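Local coordinates for protein subdomain of Desmoplakin Carboxy-Terminal domain (DPCT) (Homo sapiens, PDB 1LM5) that probably helps anchor intermediate filaments to desmosomes, as a plakin-repeat fragment of the intermediate filament-binding tail of desmoplakin, at residues Q59-L63 with Q64-S68. Numbering follows the deposited sequence.
Sequences QKLSL and QDAVS
Ser62 caps the N-terminus of helix 63-68: its OG accepts the backbone N-H of Asp65 at 3.1 Å, with a nearly straight N-H...O angle of 162°. This N-cap marks the point in a plakin (plectin) repeat where the second strand of a short beta-hairpin, 60-61 paired with 52-53, runs directly into helix 63-68. The cap depends on the Ser62 rotamer: chi1 of 55° tucks OG in over the serine's own backbone, facing the first turn of the helix. The reciprocal half of a capping box is replaced by solvent. Asp65 turns its carboxylate back toward Ser62, and water 1 donates to Asp65 OD1 (2.6 Å) while accepting from Ser62 N (2.8 Å), so a single water bridges the side chain to the N-H. A carboxylate here would probably also interact favourably with the positive end of the helix dipole. On this polar side the groups are partly exposed, and Gln64 sends its extended side chain away from the strand.

The other side is close-packed and apolar. Leu61, the last strand residue, lays CD1 against the first helical turn, 3.8 Å from Ala66 CA and 4.1 Å from Ala66 CB. Ile52 of the partner strand also touches Ala66, so the small methyl sits buried at the junction of hairpin and helix. Leu63 points away from the turn toward Ile52 and toward Leu80 and Gln84, so that helix 63-68 packs on helix 74-88. Regular helical bonding starts at the cap residue itself, with Ala66 N giving its hydrogen to Ser62 O at 2.9 Å. One residue on, Val67 N hydrogen-bonds to Leu63 O, also at 2.9 Å, and Val67 CG2 rests 3.4 Å from that same Leu63 O.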
loop_
_atom_site.group_PDB
_atom_site.type_symbol
_atom_site.label_atom_id
_atom_site.label_comp_id
_atom_site.label_asym_id
_atom_site.label_seq_id
_atom_site.Cartn_x
_atom_site.Cartn_y
_atom_site.Cartn_z
ATOM N N GLN B 59 8.217 -1.148 -11.568
ATOM C CA GLN B 59 8.642 -0.579 -10.295
ATOM C C GLN B 59 8.200 0.885 -10.216
ATOM O O GLN B 59 8.153 1.582 -11.226
ATOM C CB GLN B 59 10.159 -0.694 -10.142
ATOM C CG GLN B 59 10.945 0.345 -10.907
ATOM C CD GLN B 59 12.441 0.047 -10.938
ATOM O OE1 GLN B 59 13.065 -0.203 -9.902
ATOM N NE2 GLN B 59 13.023 0.085 -12.135
ATOM N N LYS B 60 7.843 1.330 -9.017
ATOM C CA LYS B 60 7.413 2.708 -8.813
ATOM C C LYS B 60 8.659 3.548 -8.581
ATOM O O LYS B 60 9.534 3.185 -7.798
ATOM C CB LYS B 60 6.451 2.763 -7.628
ATOM C CG LYS B 60 5.140 2.015 -7.937
ATOM C CD LYS B 60 4.385 1.588 -6.690
ATOM C CE LYS B 60 3.798 2.771 -5.940
ATOM N NZ LYS B 60 3.036 2.324 -4.725
ATOM N N LEU B 61 8.747 4.666 -9.280
ATOM C CA LEU B 61 9.915 5.519 -9.187
ATOM C C LEU B 61 9.595 6.927 -8.729
ATOM O O LEU B 61 8.515 7.447 -8.988
ATOM C CB LEU B 61 10.580 5.633 -10.561
ATOM C CG LEU B 61 10.854 4.376 -11.378
ATOM C CD1 LEU B 61 11.238 4.788 -12.809
ATOM C CD2 LEU B 61 11.964 3.573 -10.717
ATOM N N SER B 62 10.560 7.544 -8.058
ATOM C CA SER B 62 10.411 8.928 -7.636
ATOM C C SER B 62 10.508 9.675 -8.957
ATOM O O SER B 62 10.974 9.116 -9.955
ATOM C CB SER B 62 11.587 9.334 -6.753
ATOM O OG SER B 62 12.804 9.087 -7.431
ATOM N N LEU B 63 10.083 10.930 -8.995
ATOM C CA LEU B 63 10.197 11.661 -10.243
ATOM C C LEU B 63 11.657 11.741 -10.678
ATOM O O LEU B 63 11.967 11.637 -11.865
ATOM C CB LEU B 63 9.634 13.075 -10.106
ATOM C CG LEU B 63 8.127 13.201 -9.877
ATOM C CD1 LEU B 63 7.770 14.667 -9.636
ATOM C CD2 LEU B 63 7.376 12.669 -11.090
ATOM N N GLN B 64 12.546 11.931 -9.706
ATOM C CA GLN B 64 13.971 12.057 -9.980
ATOM C C GLN B 64 14.501 10.822 -10.693
ATOM O O GLN B 64 15.180 10.917 -11.721
ATOM C CB GLN B 64 14.730 12.276 -8.670
ATOM C CG GLN B 64 16.221 12.464 -8.845
ATOM C CD GLN B 64 16.953 12.529 -7.517
ATOM O OE1 GLN B 64 16.661 13.376 -6.670
ATOM N NE2 GLN B 64 17.910 11.630 -7.328
ATOM N N ASP B 65 14.174 9.656 -10.150
ATOM C CA ASP B 65 14.617 8.405 -10.745
ATOM C C ASP B 65 13.975 8.176 -12.110
ATOM O O ASP B 65 14.618 7.647 -13.015
ATOM C CB ASP B 65 14.303 7.247 -9.806
ATOM C CG ASP B 65 15.192 7.250 -8.579
ATOM O OD1 ASP B 65 14.965 6.430 -7.667
ATOM O OD2 ASP B 65 16.129 8.077 -8.532
ATOM N N ALA B 66 12.711 8.570 -12.257
ATOM C CA ALA B 66 12.020 8.406 -13.537
ATOM C C ALA B 66 12.729 9.264 -14.583
ATOM O O ALA B 66 12.868 8.864 -15.742
ATOM C CB ALA B 66 10.559 8.819 -13.420
ATOM N N VAL B 67 13.175 10.450 -14.182
ATOM C CA VAL B 67 13.891 11.296 -15.137
ATOM C C VAL B 67 15.229 10.634 -15.440
ATOM O O VAL B 67 15.636 10.523 -16.592
ATOM C CB VAL B 67 14.146 12.714 -14.581
ATOM C CG1 VAL B 67 15.194 13.444 -15.440
ATOM C CG2 VAL B 67 12.851 13.488 -14.579
ATOM N N SER B 68 15.899 10.184 -14.392
ATOM C CA SER B 68 17.187 9.541 -14.548
ATOM C C SER B 68 17.125 8.343 -15.485
ATOM O O SER B 68 18.059 8.087 -16.230
ATOM C CB SER B 68 17.717 9.118 -13.178
ATOM O OG SER B 68 18.012 10.277 -12.422
HETATM O O HOH W 1 12.547 5.816 -7.118
#